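Local coordinates for protein Ufm1-specific protease (Caenorhabditis elegans, PDB 5EJJ) that cleaves the peptide bond at the C-terminal glycine of the ubiquitin-like modifier ufm-1, acting as a thiol protease that removes it from its target proteins, at residues S128-V133 with E242-A247; V122-A127 with V194-V199. All blocks are in the same frame, centred on the assembly; numbering follows the deposited sequence.

How the contacts relate
The four segments alternate along the chain: 122-127, 128-133, 194-199, 242-247, so the two contacts interlock, their centres about 13 Å apart. Contact 1 pairs strand 127-139 with strand 235-247, an outermost strand, within this chain, of the mixed five-stranded sheet. Contact 2 sits at one end of that sheet, where the loops leading into strands 127-139 and 199-205 meet. Two probable hydrogen bonds tie them: Ser128 OG to Pro195 O at 2.7 Å and Ala247 N to Ala127 O at 2.7 Å. Sheet and loop ends thus form one unit, away from the probable active-site residues Cys396, Asp520 and His522.

Contact 1 (S128-V133 with E242-A247); sequences SCVSRV and EVVFPA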
ATOM      1  N   SER A 128       2.447 -12.632  -3.921  1.00 21.09           N
ATOM      2  CA  SER A 128       2.939 -11.877  -5.069  1.00 18.89           C
ATOM      3  C   SER A 128       4.209 -12.497  -5.626  1.00 19.84           C
ATOM      4  O   SER A 128       5.214 -12.515  -4.930  1.00 21.78           O
ATOM      5  CB  SER A 128       3.263 -10.443  -4.664  1.00 16.91           C
ATOM      6  OG  SER A 128       2.083  -9.694  -4.485  1.00 18.48           O
ATOM      7  N   CYS A 129       4.178 -12.989  -6.869  1.00 20.16           N
ATOM      8  CA  CYS A 129       5.411 -13.348  -7.590  1.00 18.91           C
ATOM      9  C   CYS A 129       6.027 -12.114  -8.219  1.00 15.71           C
ATOM     10  O   CYS A 129       5.306 -11.293  -8.759  1.00 16.70           O
ATOM     11  CB  CYS A 129       5.110 -14.320  -8.709  1.00 18.06           C
ATOM     12  SG  CYS A 129       4.264 -15.770  -8.157  1.00 29.42           S
ATOM     13  N   VAL A 130       7.348 -11.988  -8.190  1.00 13.86           N
ATOM     14  CA  VAL A 130       7.976 -10.796  -8.745  1.00 15.14           C
ATOM     15  C   VAL A 130       9.312 -11.096  -9.454  1.00 15.58           C
ATOM     16  O   VAL A 130      10.010 -12.028  -9.098  1.00 18.63           O
ATOM     17  CB  VAL A 130       8.174  -9.758  -7.631  1.00 16.59           C
ATOM     18  CG1 VAL A 130       9.024 -10.335  -6.556  1.00 19.09           C
ATOM     19  CG2 VAL A 130       8.799  -8.497  -8.154  1.00 18.04           C
ATOM     20  N   SER A 131       9.652 -10.322 -10.477  1.00 15.03           N
ATOM     21  CA  SER A 131      10.955 -10.436 -11.127  1.00 14.88           C
ATOM     22  C   SER A 131      11.359  -9.095 -11.726  1.00 14.59           C
ATOM     23  O   SER A 131      10.497  -8.271 -12.002  1.00 14.13           O
ATOM     24  CB  SER A 131      10.942 -11.532 -12.193  1.00 14.41           C
ATOM     25  OG  SER A 131      10.035 -11.224 -13.233  1.00 14.87           O
ATOM     26  N   ARG A 132      12.667  -8.854 -11.867  1.00 18.01           N
ATOM     27  CA  ARG A 132      13.158  -7.696 -12.613  1.00 14.49           C
ATOM     28  C   ARG A 132      13.212  -8.080 -14.064  1.00 16.50           C
ATOM     29  O   ARG A 132      13.626  -9.191 -14.428  1.00 15.76           O
ATOM     30  CB  ARG A 132      14.560  -7.321 -12.210  1.00 15.89           C
ATOM     31  CG  ARG A 132      14.637  -6.334 -11.136  1.00 25.60           C
ATOM     32  CD  ARG A 132      15.930  -5.540 -11.233  1.00 34.32           C
ATOM     33  NE  ARG A 132      15.610  -4.122 -11.114  1.00 38.66           N
ATOM     34  CZ  ARG A 132      16.481  -3.144 -11.292  1.00 44.73           C
ATOM     35  NH1 ARG A 132      17.746  -3.455 -11.591  1.00 47.66           N
ATOM     36  NH2 ARG A 132      16.081  -1.868 -11.178  1.00 34.13           N
ATOM     37  N   VAL A 133      12.783  -7.157 -14.905  1.00 15.61           N
ATOM     38  CA  VAL A 133      12.764  -7.401 -16.328  1.00 16.09           C
ATOM     39  C   VAL A 133      13.231  -6.131 -16.995  1.00 18.38           C
ATOM     40  O   VAL A 133      12.880  -5.041 -16.548  1.00 20.60           O
ATOM     41  CB  VAL A 133      11.361  -7.686 -16.805  1.00 14.42           C
ATOM     42  CG1 VAL A 133      11.398  -7.900 -18.262  1.00 20.17           C
ATOM     43  CG2 VAL A 133      10.795  -8.911 -16.111  1.00 12.91           C
ATOM     44  N   GLU A 242      10.376  -3.878 -11.757  1.00 17.81           N
ATOM     45  CA  GLU A 242       9.598  -4.975 -11.198  1.00 13.32           C
ATOM     46  C   GLU A 242       8.539  -5.422 -12.171  1.00 14.07           C
ATOM     47  O   GLU A 242       8.003  -4.616 -12.924  1.00 14.85           O
ATOM     48  CB  GLU A 242       8.838  -4.510  -9.963  1.00 14.81           C
ATOM     49  CG  GLU A 242       9.669  -4.096  -8.764  1.00 32.01           C
ATOM     50  CD  GLU A 242       8.808  -3.773  -7.512  1.00 38.66           C
ATOM     51  OE1 GLU A 242       7.704  -3.162  -7.660  1.00 26.55           O
ATOM     52  OE2 GLU A 242       9.241  -4.145  -6.380  1.00 43.35           O
ATOM     53  N   VAL A 243       8.214  -6.707 -12.141  1.00 11.89           N
ATOM     54  CA  VAL A 243       6.954  -7.169 -12.693  1.00 10.62           C
ATOM     55  C   VAL A 243       6.325  -8.131 -11.687  1.00 14.46           C
ATOM     56  O   VAL A 243       6.889  -9.181 -11.386  1.00 14.89           O
ATOM     57  CB  VAL A 243       7.128  -7.845 -14.042  1.00 11.50           C
ATOM     58  CG1 VAL A 243       5.798  -8.296 -14.571  1.00 10.49           C
ATOM     59  CG2 VAL A 243       7.760  -6.893 -15.021  1.00 12.99           C
ATOM     60  N   VAL A 244       5.156  -7.749 -11.161  1.00 17.84           N
ATOM     61  CA  VAL A 244       4.496  -8.462 -10.070  1.00 12.49           C
ATOM     62  C   VAL A 244       3.202  -9.092 -10.535  1.00 13.93           C
ATOM     63  O   VAL A 244       2.377  -8.426 -11.147  1.00 16.29           O
ATOM     64  CB  VAL A 244       4.134  -7.514  -8.943  1.00  8.70           C
ATOM     65  CG1 VAL A 244       3.650  -8.300  -7.783  1.00 11.61           C
ATOM     66  CG2 VAL A 244       5.325  -6.681  -8.556  1.00 10.04           C
ATOM     67  N   PHE A 245       3.026 -10.381 -10.254  1.00 16.87           N
ATOM     68  CA  PHE A 245       1.766 -11.066 -10.541  1.00 14.75           C
ATOM     69  C   PHE A 245       1.339 -11.995  -9.398  1.00 18.03           C
ATOM     70  O   PHE A 245       2.185 -12.584  -8.725  1.00 18.21           O
ATOM     71  CB  PHE A 245       1.848 -11.822 -11.854  1.00 12.88           C
ATOM     72  CG  PHE A 245       2.849 -12.947 -11.871  1.00 16.19           C
ATOM     73  CD1 PHE A 245       4.186 -12.705 -12.166  1.00 15.63           C
ATOM     74  CD2 PHE A 245       2.443 -14.264 -11.654  1.00 16.54           C
ATOM     75  CE1 PHE A 245       5.106 -13.753 -12.225  1.00 15.74           C
ATOM     76  CE2 PHE A 245       3.364 -15.320 -11.704  1.00 16.29           C
ATOM     77  CZ  PHE A 245       4.699 -15.059 -11.990  1.00 16.85           C
ATOM     78  N   PRO A 246       0.022 -12.105  -9.154  1.00 16.34           N
ATOM     79  CA  PRO A 246      -0.486 -12.914  -8.046  1.00 17.45           C
ATOM     80  C   PRO A 246      -0.339 -14.426  -8.200  1.00 18.24           C
ATOM     81  O   PRO A 246      -0.644 -14.979  -9.244  1.00 18.69           O
ATOM     82  CB  PRO A 246      -1.966 -12.539  -7.997  1.00 16.09           C
ATOM     83  CG  PRO A 246      -2.254 -11.991  -9.299  1.00 12.79           C
ATOM     84  CD  PRO A 246      -1.044 -11.279  -9.728  1.00 13.55           C
ATOM     85  N   ALA A 247       0.128 -15.063  -7.124  1.00 22.35           N
ATOM     86  CA  ALA A 247       0.120 -16.515  -6.937  1.00 22.37           C
ATOM     87  C   ALA A 247      -1.036 -16.881  -6.011  1.00 25.25           C
ATOM     88  O   ALA A 247      -0.960 -16.643  -4.798  1.00 26.24           O
ATOM     89  CB  ALA A 247       1.409 -16.931  -6.284  1.00 22.32           C
TER
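Cys129 lies over one face of the Phe245 ring: its CB stands 3.5 Å from the ring centroid and 16° off the normal, a CH-pi contact, while SG approaches obliquely at 4.2 Å from the same centroid. Phe245 CG is set between its own backbone N and carbonyl carbon (chi1 64°), which brings the ring over toward Cys129 on the neighbouring strand. Cys129 SG, beside its backbone N, also reaches Ala247 CB at 3.6 Å. Farther along the Cys129 and Phe245 face, Val133 CG2 meets Val243 CG2 at 3.8 Å. On the opposite sheet face, Val244 spreads its two branches, CG1 against Ser128 CB and CG2 against Val130 CG2.

These side chains hang on an antiparallel ladder. Cys129 and Phe245 form a hydrogen-bonded pair, with Phe245 N donating to Cys129 O in the carbonyl plane at 2.9 Å; Ser131 and Val243 form the next such pair. Helix 253-280 packs on the Phe245 and Val243 face through Ser260 and Ala263, and Phe202 of strand 199-205 adjoins Cys129. On the other face the buried Glu242 carboxylate is hydrogen-bonded to Thr292 and Ser347. The chemistry is that of a sheet interior: paired backbone amides, an apolar layer packed against helix 253-280, and an acid whose oxygens are both satisfied, probably easing the cost of burying its charge.

Contact 2 (V122-A127 with V194-V199); sequences VLMEGA and VPYKDV
Met124 crosses the Tyr196 side chain at about a right angle and meets its ring at the edge. SD lies 4.5 Å from the ring centroid and 77° off the normal, a Met-aromatic contact made along the CD1-CE1 side, and the terminal CE sits near the ring plane, 3.4 Å from Tyr196 CE1. The bend at chi3 (-34°) lays this methyl along the ring edge and within packing distance of Val194 CG1. Lower on the same side chain, Met124 CG lies against the CG-CD edge of the Pro195 ring, 3.8 Å from Pro195 CG, the two side chains crossing at a slant. Cutting Met124 back to an alanine removes SD and CE, and is likely to leave the Tyr196 edge and the Pro195 ring without their apolar neighbour, the tyrosine freer to shift.

The partners are presented by a type I beta turn, with Pro195 and Tyr196 at its middle positions. Val194 O receives both Lys197 N and Asp198 N, and Val194 N gives a hydrogen bond to Asp198 OD2, which it meets from above the carboxylate plane at 2.8 Å. Asp198 OD1 also pairs with Lys197 NZ at 3.5 Å. Across the contact, the backbone of Gly126, at angles (phi 92°) that suit a residue without CB, carries its carbonyl up to the Val194-Pro195 peptide, and Ala127 CB rests 3.3 Å from Asp198 O. Val299 and Leu294 adjoin Met124 and Tyr196 respectively, and Glu125, turned away, makes a salt bridge to Arg43. No hydrogen bond crosses between 122-127 and 194-199 themselves; polar ties come one residue on, from Ser128 to Pro195 and Asp198. Within these segments the contact is apolar and sulfur-aromatic packing, and the polar bonds within 194-199 probably stiffen the turn.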
ATOM      1  N   VAL A 122     -14.906  -8.197   0.411  1.00 24.82           N
ATOM      2  CA  VAL A 122     -13.862  -8.894  -0.328  1.00 20.44           C
ATOM      3  C   VAL A 122     -12.523  -8.707   0.349  1.00 20.36           C
ATOM      4  O   VAL A 122     -12.175  -7.571   0.705  1.00 23.92           O
ATOM      5  CB  VAL A 122     -13.727  -8.315  -1.738  1.00 18.52           C
ATOM      6  CG1 VAL A 122     -12.703  -9.120  -2.543  1.00 13.60           C
ATOM      7  CG2 VAL A 122     -15.088  -8.255  -2.427  1.00 14.85           C
ATOM      8  N   LEU A 123     -11.784  -9.813   0.502  1.00 17.98           N
ATOM      9  CA  LEU A 123     -10.534  -9.861   1.272  1.00 16.72           C
ATOM     10  C   LEU A 123      -9.293 -10.046   0.402  1.00 22.23           C
ATOM     11  O   LEU A 123      -9.383 -10.572  -0.709  1.00 25.51           O
ATOM     12  CB  LEU A 123     -10.583 -11.021   2.265  1.00 19.50           C
ATOM     13  CG  LEU A 123     -11.730 -11.085   3.283  1.00 16.25           C
ATOM     14  CD1 LEU A 123     -11.697 -12.391   4.049  1.00 14.44           C
ATOM     15  CD2 LEU A 123     -11.690  -9.914   4.231  1.00 12.06           C
ATOM     16  N   MET A 124      -8.124  -9.636   0.906  1.00 24.89           N
ATOM     17  CA  MET A 124      -6.877  -9.915   0.195  1.00 18.93           C
ATOM     18  C   MET A 124      -6.731 -11.401   0.069  1.00 21.26           C
ATOM     19  O   MET A 124      -7.347 -12.155   0.811  1.00 27.61           O
ATOM     20  CB  MET A 124      -5.671  -9.349   0.921  1.00 16.45           C
ATOM     21  CG  MET A 124      -5.348  -7.974   0.452  1.00 20.25           C
ATOM     22  SD  MET A 124      -4.177  -7.157   1.513  1.00 26.67           S
ATOM     23  CE  MET A 124      -4.672  -7.829   3.103  1.00 40.09           C
ATOM     24  N   GLU A 125      -5.896 -11.832  -0.857  1.00 23.33           N
ATOM     25  CA  GLU A 125      -5.805 -13.240  -1.160  1.00 23.10           C
ATOM     26  C   GLU A 125      -4.555 -13.398  -1.999  1.00 25.02           C
ATOM     27  O   GLU A 125      -4.271 -12.544  -2.831  1.00 26.45           O
ATOM     28  CB  GLU A 125      -7.022 -13.610  -1.978  1.00 22.34           C
ATOM     29  CG  GLU A 125      -7.375 -15.054  -1.973  1.00 31.56           C
ATOM     30  CD  GLU A 125      -8.671 -15.312  -2.731  1.00 45.05           C
ATOM     31  OE1 GLU A 125      -9.710 -14.645  -2.438  1.00 39.65           O
ATOM     32  OE2 GLU A 125      -8.637 -16.179  -3.638  1.00 48.68           O
ATOM     33  N   GLY A 126      -3.782 -14.452  -1.748  1.00 25.91           N
ATOM     34  CA  GLY A 126      -2.668 -14.811  -2.614  1.00 22.35           C
ATOM     35  C   GLY A 126      -1.298 -14.250  -2.270  1.00 22.84           C
ATOM     36  O   GLY A 126      -1.142 -13.336  -1.458  1.00 23.56           O
ATOM     37  N   ALA A 127      -0.284 -14.822  -2.903  1.00 23.31           N
ATOM     38  CA  ALA A 127       1.072 -14.302  -2.784  1.00 26.20           C
ATOM     39  C   ALA A 127       1.389 -13.431  -4.007  1.00 24.09           C
ATOM     40  O   ALA A 127       0.667 -13.472  -5.003  1.00 22.66           O
ATOM     41  CB  ALA A 127       2.060 -15.448  -2.664  1.00 22.51           C
ATOM     42  N   VAL A 194      -0.568 -13.226   1.836  1.00 25.21           N
ATOM     43  CA  VAL A 194      -1.099 -11.928   1.460  1.00 28.43           C
ATOM     44  C   VAL A 194      -0.188 -11.153   0.496  1.00 28.85           C
ATOM     45  O   VAL A 194       1.011 -11.025   0.728  1.00 33.80           O
ATOM     46  CB  VAL A 194      -1.428 -11.055   2.688  1.00 30.68           C
ATOM     47  CG1 VAL A 194      -2.773 -11.430   3.242  1.00 27.50           C
ATOM     48  CG2 VAL A 194      -0.332 -11.161   3.735  1.00 35.45           C
ATOM     49  N   PRO A 195      -0.773 -10.598  -0.570  1.00 24.26           N
ATOM     50  CA  PRO A 195      -0.045  -9.928  -1.660  1.00 27.21           C
ATOM     51  C   PRO A 195       0.977  -8.834  -1.259  1.00 23.56           C
ATOM     52  O   PRO A 195       1.901  -8.585  -2.037  1.00 16.33           O
ATOM     53  CB  PRO A 195      -1.175  -9.309  -2.501  1.00 21.83           C
ATOM     54  CG  PRO A 195      -2.339  -9.225  -1.562  1.00 23.63           C
ATOM     55  CD  PRO A 195      -2.227 -10.456  -0.728  1.00 23.48           C
ATOM     56  N   TYR A 196       0.826  -8.186  -0.104  1.00 25.54           N
ATOM     57  CA  TYR A 196       1.719  -7.063   0.198  1.00 25.27           C
ATOM     58  C   TYR A 196       2.970  -7.463   0.977  1.00 29.35           C
ATOM     59  O   TYR A 196       3.784  -6.599   1.302  1.00 30.67           O
ATOM     60  CB  TYR A 196       0.992  -5.907   0.897  1.00 23.24           C
ATOM     61  CG  TYR A 196       0.413  -6.283   2.248  1.00 32.20           C
ATOM     62  CD1 TYR A 196      -0.839  -6.849   2.345  1.00 30.19           C
ATOM     63  CD2 TYR A 196       1.127  -6.080   3.419  1.00 35.06           C
ATOM     64  CE1 TYR A 196      -1.369  -7.213   3.564  1.00 35.49           C
ATOM     65  CE2 TYR A 196       0.599  -6.443   4.654  1.00 36.39           C
ATOM     66  CZ  TYR A 196      -0.654  -7.009   4.719  1.00 37.35           C
ATOM     67  OH  TYR A 196      -1.207  -7.379   5.934  1.00 36.07           O
ATOM     68  N   LYS A 197       3.138  -8.753   1.266  1.00 25.89           N
ATOM     69  CA  LYS A 197       4.344  -9.166   1.963  1.00 27.65           C
ATOM     70  C   LYS A 197       4.744 -10.631   1.788  1.00 32.28           C
ATOM     71  O   LYS A 197       5.835 -11.023   2.195  1.00 42.08           O
ATOM     72  CB  LYS A 197       4.252  -8.824   3.453  1.00 37.06           C
ATOM     73  CG  LYS A 197       3.173  -9.599   4.212  1.00 42.96           C
ATOM     74  CD  LYS A 197       3.156  -9.246   5.707  1.00 46.08           C
ATOM     75  CE  LYS A 197       4.062 -10.179   6.513  1.00 55.87           C
ATOM     76  NZ  LYS A 197       3.495 -11.565   6.671  1.00 53.64           N
ATOM     77  N   ASP A 198       3.895 -11.457   1.202  1.00 28.19           N
ATOM     78  CA  ASP A 198       4.346 -12.818   0.901  1.00 32.23           C
ATOM     79  C   ASP A 198       4.777 -12.916  -0.563  1.00 31.81           C
ATOM     80  O   ASP A 198       3.943 -12.995  -1.471  1.00 29.19           O
ATOM     81  CB  ASP A 198       3.294 -13.864   1.276  1.00 34.20           C
ATOM     82  CG  ASP A 198       2.830 -13.707   2.704  1.00 46.93           C
ATOM     83  OD1 ASP A 198       3.531 -12.990   3.456  1.00 53.00           O
ATOM     84  OD2 ASP A 198       1.773 -14.272   3.070  1.00 46.88           O
ATOM     85  N   VAL A 199       6.094 -12.908  -0.765  1.00 30.17           N
ATOM     86  CA  VAL A 199       6.692 -12.652  -2.063  1.00 21.91           C
ATOM     87  C   VAL A 199       7.610 -13.782  -2.486  1.00 21.44           C
ATOM     88  O   VAL A 199       8.588 -14.037  -1.805  1.00 29.98           O
ATOM     89  CB  VAL A 199       7.554 -11.393  -1.989  1.00 18.95           C
ATOM     90  CG1 VAL A 199       8.192 -11.120  -3.301  1.00 20.93           C
ATOM     91  CG2 VAL A 199       6.729 -10.205  -1.584  1.00 22.20           C
TER